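Long-range contacts in endonuclease PI-MtuI (PDB 2IMZ), which probably excises itself from its RecA precursor and joins the flanking sequences by protein splicing, being the splicing domain of that intein: residues Thr39-Pro44 and Glu154-Leu159; Thr6-Pro11 and Ile29-Ala34; Ala94-Phe99 and Glu130-Ser135. The protein carries 1 engineered substitution. All blocks are in the same frame, centred on the assembly; numbering follows the deposited sequence.

Overall arrangement
The three contacts show how a curled beta fold is closed by links between pieces separated in sequence by 18 to 110 residues. Contacts 1 and 2 are neighbours, their centres about 9 Å apart, because strands 30-34 and 40-52 pair in one sheet; His41 N lies 2.8 Å from Ala33 O, a probable hydrogen bond. Contact 3 is nested inside the chain loop that contact 1 closes, its centre about 15 Å from that of contact 1 and about 13 Å from that of contact 2. Leu40 CD1 packs 3.3 Å from Pro96 CB to join contacts 1 and 3. Glu152, His157 and the aminosuccinimide Asn168 are zinc ligands, which puts contact 1 near a C-terminal splice end.

Contact 1. Residues Thr39-Pro44 and Glu154-Leu159; sequences TLHARP and EELHTL. With ZN (zinc ion), chain C.
Arg43, on strand 40-52 of the curled beta Hint (Hedgehog/intein) fold, reaches across to the loop 154-159 and makes much of this contact. Arg43 CB lies 3.7 Å from Glu154 O. Arg43 CG stays beside that carbonyl and also meets the methyl Leu156 CD1, at 3.9 Å. Here the chain bends (chi2 -68°), and Arg43 CD lies 3.6 Å from Glu154 O before the guanidinium turns to Glu155. Arg43 NE donates to Glu155 OE1 at 2.7 Å, and NH2 joins it on the same oxygen, the distance from Arg43 NH2 to Glu155 OE1 being 2.8 Å. This side-on salt bridge brings the two flat groups to within 23° of coplanar, although both N-H bonds are bent by sharing one acceptor. Arg43 NH1 points back to Ala42 O, a bond of 3.0 Å. The group is thus fixed from two sides while Leu156 CD1 rests over one face. Farther along, Glu154 N gives a nearly straight bond to Pro44 O, tying strand to loop. The same loop carries a metal ligand: the zinc ion, shared with Glu152 and with His167 of the second subunit, is held by His157 ND1 at 2.0 Å.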
loop_
_atom_site.group_PDB
_atom_site.type_symbol
_atom_site.label_atom_id
_atom_site.label_comp_id
_atom_site.label_asym_id
_atom_site.label_seq_id
_atom_site.Cartn_x
_atom_site.Cartn_y
_atom_site.Cartn_z
ATOM N N THR A 39 8.959 6.310 14.241
ATOM C CA THR A 39 9.272 7.732 14.195
ATOM C C THR A 39 8.508 8.347 13.028
ATOM O O THR A 39 8.189 7.659 12.057
ATOM C CB THR A 39 10.789 7.989 14.025
ATOM O OG1 THR A 39 11.283 7.278 12.886
ATOM C CG2 THR A 39 11.545 7.532 15.269
ATOM N N LEU A 40 8.206 9.636 13.129
ATOM C CA LEU A 40 7.455 10.321 12.082
ATOM C C LEU A 40 8.308 11.285 11.272
ATOM O O LEU A 40 9.191 11.959 11.806
ATOM C CB LEU A 40 6.273 11.053 12.711
ATOM C CG LEU A 40 5.407 10.069 13.499
ATOM C CD1 LEU A 40 4.427 10.804 14.370
ATOM C CD2 LEU A 40 4.695 9.137 12.523
ATOM N N HIS A 41 8.030 11.346 9.973
ATOM C CA HIS A 41 8.784 12.200 9.061
ATOM C C HIS A 41 7.900 12.835 8.006
ATOM O O HIS A 41 6.864 12.286 7.634
ATOM C CB HIS A 41 9.857 11.380 8.340
ATOM C CG HIS A 41 10.734 10.588 9.254
ATOM N ND1 HIS A 41 10.296 9.465 9.921
ATOM C CD2 HIS A 41 12.024 10.766 9.624
ATOM C CE1 HIS A 41 11.278 8.984 10.661
ATOM N NE2 HIS A 41 12.337 9.756 10.499
ATOM N N ALA A 42 8.320 13.993 7.511
ATOM C CA ALA A 42 7.569 14.661 6.460
ATOM C C ALA A 42 8.003 14.024 5.144
ATOM O O ALA A 42 9.190 13.988 4.823
ATOM C CB ALA A 42 7.880 16.153 6.449
ATOM N N ARG A 43 7.045 13.508 4.387
ATOM C CA ARG A 43 7.352 12.884 3.109
ATOM C C ARG A 43 6.363 13.383 2.063
ATOM O O ARG A 43 5.184 13.586 2.352
ATOM C CB ARG A 43 7.297 11.355 3.235
ATOM C CG ARG A 43 8.488 10.743 3.982
ATOM C CD ARG A 43 9.785 10.905 3.180
ATOM N NE ARG A 43 10.941 10.273 3.815
ATOM C CZ ARG A 43 11.661 10.816 4.796
ATOM N NH1 ARG A 43 11.353 12.015 5.271
ATOM N NH2 ARG A 43 12.703 10.160 5.293
ATOM N N PRO A 44 6.837 13.597 0.829
ATOM C CA PRO A 44 5.991 14.083 -0.261
ATOM C C PRO A 44 5.138 13.036 -0.967
ATOM O O PRO A 44 5.524 11.871 -1.083
ATOM C CB PRO A 44 7.005 14.716 -1.208
ATOM C CG PRO A 44 8.161 13.785 -1.094
ATOM C CD PRO A 44 8.251 13.545 0.407
ATOM N N GLU A 154 6.294 9.017 -0.849
ATOM C CA GLU A 154 7.670 8.607 -1.072
ATOM C C GLU A 154 8.323 7.896 0.111
ATOM O O GLU A 154 8.166 8.300 1.267
ATOM C CB GLU A 154 8.513 9.822 -1.455
ATOM C CG GLU A 154 9.999 9.533 -1.540
ATOM C CD GLU A 154 10.813 10.793 -1.721
ATOM O OE1 GLU A 154 10.745 11.389 -2.812
ATOM O OE2 GLU A 154 11.511 11.191 -0.764
ATOM N N GLU A 155 9.043 6.824 -0.213
ATOM C CA GLU A 155 9.804 6.013 0.736
ATOM C C GLU A 155 9.094 5.238 1.849
ATOM O O GLU A 155 9.214 4.013 1.927
ATOM C CB GLU A 155 10.916 6.873 1.366
ATOM C CG GLU A 155 11.800 6.112 2.363
ATOM C CD GLU A 155 12.849 6.988 3.035
ATOM O OE1 GLU A 155 12.527 8.129 3.426
ATOM O OE2 GLU A 155 14.000 6.526 3.193
ATOM N N LEU A 156 8.355 5.937 2.705
ATOM C CA LEU A 156 7.716 5.289 3.844
ATOM C C LEU A 156 6.379 4.587 3.628
ATOM O O LEU A 156 5.989 3.753 4.440
ATOM C CB LEU A 156 7.616 6.291 4.994
ATOM C CG LEU A 156 8.997 6.846 5.376
ATOM C CD1 LEU A 156 8.869 7.846 6.518
ATOM C CD2 LEU A 156 9.911 5.696 5.780
ATOM N N HIS A 157 5.680 4.922 2.551
ATOM C CA HIS A 157 4.419 4.261 2.236
ATOM C C HIS A 157 3.323 4.328 3.290
ATOM O O HIS A 157 2.493 3.423 3.386
ATOM C CB HIS A 157 4.693 2.794 1.884
ATOM C CG HIS A 157 5.410 2.618 0.583
ATOM N ND1 HIS A 157 4.765 2.679 -0.633
ATOM C CD2 HIS A 157 6.725 2.441 0.304
ATOM C CE1 HIS A 157 5.652 2.550 -1.605
ATOM N NE2 HIS A 157 6.848 2.405 -1.063
ATOM N N THR A 158 3.321 5.393 4.082
ATOM C CA THR A 158 2.294 5.583 5.102
ATOM C C THR A 158 1.960 7.072 5.163
ATOM O O THR A 158 2.696 7.903 4.633
ATOM C CB THR A 158 2.765 5.121 6.508
ATOM O OG1 THR A 158 3.883 5.912 6.930
ATOM C CG2 THR A 158 3.167 3.651 6.488
ATOM N N LEU A 159 0.841 7.406 5.793
ATOM C CA LEU A 159 0.442 8.805 5.926
ATOM C C LEU A 159 -0.639 8.945 6.977
ATOM O O LEU A 159 -1.322 7.980 7.317
ATOM C CB LEU A 159 -0.091 9.368 4.604
ATOM C CG LEU A 159 -1.483 8.889 4.181
ATOM C CD1 LEU A 159 -2.138 9.915 3.265
ATOM C CD2 LEU A 159 -1.356 7.541 3.503
HETATM ZN ZN ZN C . 2.885 2.771 -1.187
#

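Contact 2. Residues Thr6-Pro11 and Ile29-Ala34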
loop_
_atom_site.group_PDB
_atom_site.type_symbol
_atom_site.label_atom_id
_atom_site.label_comp_id
_atom_site.label_asym_id
_atom_site.label_seq_id
_atom_site.Cartn_x
_atom_site.Cartn_y
_atom_site.Cartn_z
ATOM N N THR A 6 -11.803 12.962 3.299
ATOM C CA THR A 6 -10.734 12.580 4.221
ATOM C C THR A 6 -9.728 13.719 4.329
ATOM O O THR A 6 -9.178 14.166 3.323
ATOM C CB THR A 6 -9.985 11.328 3.733
ATOM O OG1 THR A 6 -10.890 10.215 3.682
ATOM C CG2 THR A 6 -8.835 11.007 4.671
ATOM N N ARG A 7 -9.474 14.172 5.555
ATOM C CA ARG A 7 -8.544 15.276 5.781
ATOM C C ARG A 7 -7.110 14.811 6.005
ATOM O O ARG A 7 -6.829 14.017 6.905
ATOM C CB ARG A 7 -9.042 16.123 6.962
ATOM C CG ARG A 7 -10.329 16.869 6.623
ATOM C CD ARG A 7 -11.116 17.316 7.846
ATOM N NE ARG A 7 -11.609 16.184 8.625
ATOM C CZ ARG A 7 -12.582 16.268 9.527
ATOM N NH1 ARG A 7 -13.174 17.434 9.760
ATOM N NH2 ARG A 7 -12.960 15.188 10.204
ATOM N N ILE A 8 -6.211 15.318 5.164
ATOM C CA ILE A 8 -4.793 14.972 5.218
ATOM C C ILE A 8 -3.969 16.173 5.668
ATOM O O ILE A 8 -3.993 17.224 5.028
ATOM C CB ILE A 8 -4.274 14.540 3.830
ATOM C CG1 ILE A 8 -5.163 13.435 3.250
ATOM C CG2 ILE A 8 -2.828 14.062 3.942
ATOM C CD1 ILE A 8 -5.213 12.184 4.084
ATOM N N PHE A 9 -3.242 16.003 6.765
ATOM C CA PHE A 9 -2.410 17.061 7.331
ATOM C C PHE A 9 -1.022 17.133 6.695
ATOM O O PHE A 9 -0.324 16.128 6.612
ATOM C CB PHE A 9 -2.278 16.822 8.841
ATOM C CG PHE A 9 -1.320 17.756 9.541
ATOM C CD1 PHE A 9 -1.460 19.135 9.435
ATOM C CD2 PHE A 9 -0.317 17.246 10.362
ATOM C CE1 PHE A 9 -0.617 19.994 10.146
ATOM C CE2 PHE A 9 0.529 18.097 11.074
ATOM C CZ PHE A 9 0.377 19.472 10.966
ATOM N N ASP A 10 -0.639 18.327 6.238
ATOM C CA ASP A 10 0.684 18.548 5.650
ATOM C C ASP A 10 1.476 19.209 6.780
ATOM O O ASP A 10 1.268 20.382 7.085
ATOM C CB ASP A 10 0.600 19.497 4.449
ATOM C CG ASP A 10 1.960 19.761 3.822
ATOM O OD1 ASP A 10 2.953 19.822 4.573
ATOM O OD2 ASP A 10 2.038 19.925 2.584
ATOM N N PRO A 11 2.386 18.456 7.420
ATOM C CA PRO A 11 3.201 18.961 8.529
ATOM C C PRO A 11 4.174 20.080 8.192
ATOM O O PRO A 11 4.644 20.788 9.087
ATOM C CB PRO A 11 3.915 17.708 9.018
ATOM C CG PRO A 11 4.133 16.953 7.747
ATOM C CD PRO A 11 2.781 17.076 7.076
ATOM N N ILE A 29 1.769 17.610 -1.982
ATOM C CA ILE A 29 1.803 18.021 -0.585
ATOM C C ILE A 29 2.693 17.068 0.197
ATOM O O ILE A 29 3.082 16.014 -0.307
ATOM C CB ILE A 29 0.397 17.962 0.065
ATOM C CG1 ILE A 29 -0.090 16.510 0.129
ATOM C CG2 ILE A 29 -0.582 18.831 -0.712
ATOM C CD1 ILE A 29 -1.315 16.311 1.013
ATOM N N HIS A 30 3.042 17.461 1.417
ATOM C CA HIS A 30 3.817 16.599 2.296
ATOM C C HIS A 30 2.805 16.034 3.279
ATOM O O HIS A 30 1.749 16.632 3.503
ATOM C CB HIS A 30 4.882 17.377 3.071
ATOM C CG HIS A 30 6.127 17.636 2.286
ATOM N ND1 HIS A 30 6.253 18.699 1.416
ATOM C CD2 HIS A 30 7.291 16.948 2.212
ATOM C CE1 HIS A 30 7.441 18.652 0.839
ATOM N NE2 HIS A 30 8.089 17.600 1.304
ATOM N N VAL A 31 3.119 14.878 3.848
ATOM C CA VAL A 31 2.235 14.251 4.823
ATOM C C VAL A 31 3.076 13.803 6.000
ATOM O O VAL A 31 4.306 13.826 5.942
ATOM C CB VAL A 31 1.542 12.987 4.254
ATOM C CG1 VAL A 31 0.752 13.333 3.014
ATOM C CG2 VAL A 31 2.583 11.907 3.957
ATOM N N VAL A 32 2.405 13.418 7.078
ATOM C CA VAL A 32 3.098 12.887 8.240
ATOM C C VAL A 32 3.174 11.396 7.933
ATOM O O VAL A 32 2.142 10.734 7.800
ATOM C CB VAL A 32 2.291 13.075 9.540
ATOM C CG1 VAL A 32 3.009 12.370 10.693
ATOM C CG2 VAL A 32 2.121 14.552 9.844
ATOM N N ALA A 33 4.388 10.878 7.792
ATOM C CA ALA A 33 4.579 9.465 7.489
ATOM C C ALA A 33 5.326 8.772 8.615
ATOM O O ALA A 33 6.246 9.338 9.203
ATOM C CB ALA A 33 5.350 9.312 6.178
ATOM N N ALA A 34 4.923 7.541 8.912
ATOM C CA ALA A 34 5.557 6.760 9.965
ATOM C C ALA A 34 6.599 5.811 9.391
ATOM O O ALA A 34 6.347 5.126 8.400
ATOM C CB ALA A 34 4.502 5.965 10.732
HETATM O O HOH W 1 -0.569 13.457 6.926
HETATM O O HOH W 2 4.531 20.886 1.525
#
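Asp10 turns its CG directly away from its own backbone N (chi1 179°), which carries the carboxylate up to the backbone of His30, while Ile8 sets its CG2 opposite the backbone N and aims that methyl at Ile29 and Val31. In this corner of the Hint fold, strand 7-9 does not pair with strand 30-34; their directions differ by 82°. No backbone N-H...O bond joins the two pieces of chain, which are held by a carboxylate, apolar side chains, waters and a CA-H...O contact from Asp10 CA to His30 O. Asp10 OD2 accepts a hydrogen bond from His30 N at 2.9 Å, almost straight, though the donor stands 69° out of the carboxylate plane. The other oxygen, OD1, takes the amides of Val12 and Thr13, the first of these closing an Asx turn, so both ends of the carboxylate are engaged and its rotation is limited. Ile8 CG2 meets Val31 CG1 at 3.8 Å, the two side chains lying alongside, and is 4.0 Å from Ile29 CD1, where the Ile8 and Ile29 side chains cross at about a right angle. Val32 CG2 is wedged against two partners, Phe9 CD2 and Pro11 CB, each 3.7 Å from it. A water further links Asp10 OD2 to His30 ND1. Another spans the backbones, donating to Phe9 O at 2.7 Å and accepting from Val32 N at 3.0 Å.

Contact 3. Residues Ala94-Phe99 and Glu130-Ser135; sequences AQPRRF and EELRYS
An antiparallel beta pairing, begun where strand 92-94 meets strand 134-153, runs on through Gln95 and Arg97, opposite Arg133 and Glu131. Gln95 N donates to Arg133 O at 2.7 Å, but the return bond from Arg133 N to Gln95 O is weak. Arg97 and Glu131 form a full hydrogen-bonded pair, with Arg97 N 3.0 Å from Glu131 O and Glu131 N 2.9 Å from Arg97 O. Pro96, between Gln95 and Arg97, turns its CA toward Glu131 O in a CA-H...O contact. Ala94 CB presses on Leu132 CD1, a tight 3.5 Å, on the side where Val165 packs. Across the pairing, Arg97 stays extended from CG to NE, and Arg97 NH2 gives a bond of 2.7 Å to Ser135 OG. Arg133, bent twice, folds over it at about a right angle: its CB sits over one face of the Arg97 guanidinium, and Arg97 NH1 comes 3.8 Å from Arg133 NH1. A water bridges Arg97 O and Arg133 NH1. Two like charges thus lie close together; the Ser135 bond holds Arg97 NH2 and the water takes up Arg133 NH1, while solvent at this surface probably screens the two positive groups.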
loop_
_atom_site.group_PDB
_atom_site.type_symbol
_atom_site.label_atom_id
_atom_site.label_comp_id
_atom_site.label_asym_id
_atom_site.label_seq_id
_atom_site.Cartn_x
_atom_site.Cartn_y
_atom_site.Cartn_z
ATOM N N ALA A 94 -2.963 4.187 15.752
ATOM C CA ALA A 94 -1.870 5.152 15.828
ATOM C C ALA A 94 -2.351 6.556 15.471
ATOM O O ALA A 94 -2.908 6.773 14.394
ATOM C CB ALA A 94 -0.741 4.732 14.890
ATOM N N GLN A 95 -2.131 7.498 16.384
ATOM C CA GLN A 95 -2.528 8.895 16.193
ATOM C C GLN A 95 -1.390 9.801 16.649
ATOM O O GLN A 95 -1.222 10.051 17.844
ATOM C CB GLN A 95 -3.788 9.215 17.005
ATOM C CG GLN A 95 -4.189 10.693 16.961
ATOM C CD GLN A 95 -5.338 11.024 17.896
ATOM O OE1 GLN A 95 -6.508 10.981 17.508
ATOM N NE2 GLN A 95 -5.009 11.348 19.142
ATOM N N PRO A 96 -0.584 10.295 15.701
ATOM C CA PRO A 96 0.542 11.176 16.022
ATOM C C PRO A 96 0.104 12.474 16.693
ATOM O O PRO A 96 -0.877 13.093 16.285
ATOM C CB PRO A 96 1.184 11.416 14.660
ATOM C CG PRO A 96 0.910 10.129 13.939
ATOM C CD PRO A 96 -0.533 9.879 14.288
ATOM N N ARG A 97 0.830 12.883 17.728
ATOM C CA ARG A 97 0.508 14.115 18.435
ATOM C C ARG A 97 1.784 14.845 18.825
ATOM O O ARG A 97 2.787 14.213 19.152
ATOM C CB ARG A 97 -0.271 13.831 19.722
ATOM C CG ARG A 97 -1.481 12.924 19.598
ATOM C CD ARG A 97 -2.042 12.683 20.989
ATOM N NE ARG A 97 -2.873 11.486 21.073
ATOM C CZ ARG A 97 -3.219 10.909 22.218
ATOM N NH1 ARG A 97 -2.803 11.423 23.368
ATOM N NH2 ARG A 97 -3.974 9.819 22.219
ATOM N N ARG A 98 1.736 16.172 18.791
ATOM C CA ARG A 98 2.875 16.989 19.184
ATOM C C ARG A 98 2.795 17.214 20.691
ATOM O O ARG A 98 1.713 17.186 21.270
ATOM C CB ARG A 98 2.843 18.346 18.475
ATOM C CG ARG A 98 3.173 18.295 16.999
ATOM C CD ARG A 98 3.045 19.672 16.362
ATOM N NE ARG A 98 3.850 20.680 17.047
ATOM C CZ ARG A 98 5.175 20.640 17.142
ATOM N NH1 ARG A 98 5.845 19.640 16.593
ATOM N NH2 ARG A 98 5.829 21.599 17.785
ATOM N N PHE A 99 3.947 17.425 21.316
ATOM C CA PHE A 99 4.030 17.678 22.753
ATOM C C PHE A 99 3.055 18.786 23.163
ATOM O O PHE A 99 3.066 19.867 22.578
ATOM C CB PHE A 99 5.463 18.095 23.095
ATOM C CG PHE A 99 5.660 18.481 24.529
ATOM C CD1 PHE A 99 5.526 17.540 25.538
ATOM C CD2 PHE A 99 5.988 19.790 24.867
ATOM C CE1 PHE A 99 5.715 17.891 26.871
ATOM C CE2 PHE A 99 6.179 20.152 26.193
ATOM C CZ PHE A 99 6.042 19.201 27.196
ATOM N N GLU A 130 6.302 15.475 15.987
ATOM C CA GLU A 130 5.169 14.621 16.336
ATOM C C GLU A 130 5.649 13.281 16.877
ATOM O O GLU A 130 6.623 12.707 16.380
ATOM C CB GLU A 130 4.272 14.366 15.119
ATOM C CG GLU A 130 3.295 15.492 14.789
ATOM C CD GLU A 130 3.924 16.623 14.005
ATOM O OE1 GLU A 130 5.171 16.649 13.876
ATOM O OE2 GLU A 130 3.166 17.495 13.520
ATOM N N GLU A 131 4.952 12.785 17.895
ATOM C CA GLU A 131 5.288 11.508 18.510
ATOM C C GLU A 131 4.160 10.532 18.203
ATOM O O GLU A 131 2.992 10.916 18.179
ATOM C CB GLU A 131 5.419 11.668 20.030
ATOM C CG GLU A 131 6.139 10.515 20.714
ATOM C CD GLU A 131 6.007 10.550 22.224
ATOM O OE1 GLU A 131 6.018 11.655 22.801
ATOM O OE2 GLU A 131 5.902 9.464 22.836
ATOM N N LEU A 132 4.503 9.272 17.960
ATOM C CA LEU A 132 3.481 8.276 17.675
ATOM C C LEU A 132 2.773 7.922 18.978
ATOM O O LEU A 132 3.382 7.391 19.904
ATOM C CB LEU A 132 4.115 7.025 17.057
ATOM C CG LEU A 132 3.167 5.914 16.598
ATOM C CD1 LEU A 132 2.207 6.450 15.550
ATOM C CD2 LEU A 132 3.981 4.762 16.025
ATOM N N ARG A 133 1.488 8.248 19.052
ATOM C CA ARG A 133 0.679 7.958 20.232
ATOM C C ARG A 133 -0.480 7.092 19.762
ATOM O O ARG A 133 -0.650 6.874 18.564
ATOM C CB ARG A 133 0.134 9.253 20.841
ATOM C CG ARG A 133 1.198 10.297 21.168
ATOM C CD ARG A 133 2.133 9.813 22.262
ATOM N NE ARG A 133 1.427 9.572 23.517
ATOM C CZ ARG A 133 0.885 10.524 24.270
ATOM N NH1 ARG A 133 0.964 11.796 23.902
ATOM N NH2 ARG A 133 0.262 10.204 25.397
ATOM N N TYR A 134 -1.282 6.605 20.700
ATOM C CA TYR A 134 -2.413 5.768 20.344
ATOM C C TYR A 134 -3.708 6.329 20.904
ATOM O O TYR A 134 -3.737 6.879 22.007
ATOM C CB TYR A 134 -2.178 4.342 20.848
ATOM C CG TYR A 134 -1.074 3.631 20.098
ATOM C CD1 TYR A 134 -1.316 3.041 18.857
ATOM C CD2 TYR A 134 0.226 3.597 20.599
ATOM C CE1 TYR A 134 -0.295 2.438 18.131
ATOM C CE2 TYR A 134 1.259 2.996 19.880
ATOM C CZ TYR A 134 0.991 2.420 18.648
ATOM O OH TYR A 134 2.009 1.830 17.929
ATOM N N SER A 135 -4.773 6.211 20.122
ATOM C CA SER A 135 -6.085 6.694 20.527
ATOM C C SER A 135 -7.119 5.626 20.229
ATOM O O SER A 135 -6.978 4.871 19.269
ATOM C CB SER A 135 -6.434 7.981 19.780
ATOM O OG SER A 135 -5.587 9.039 20.188
HETATM O O HOH W 3 2.826 13.715 22.030
#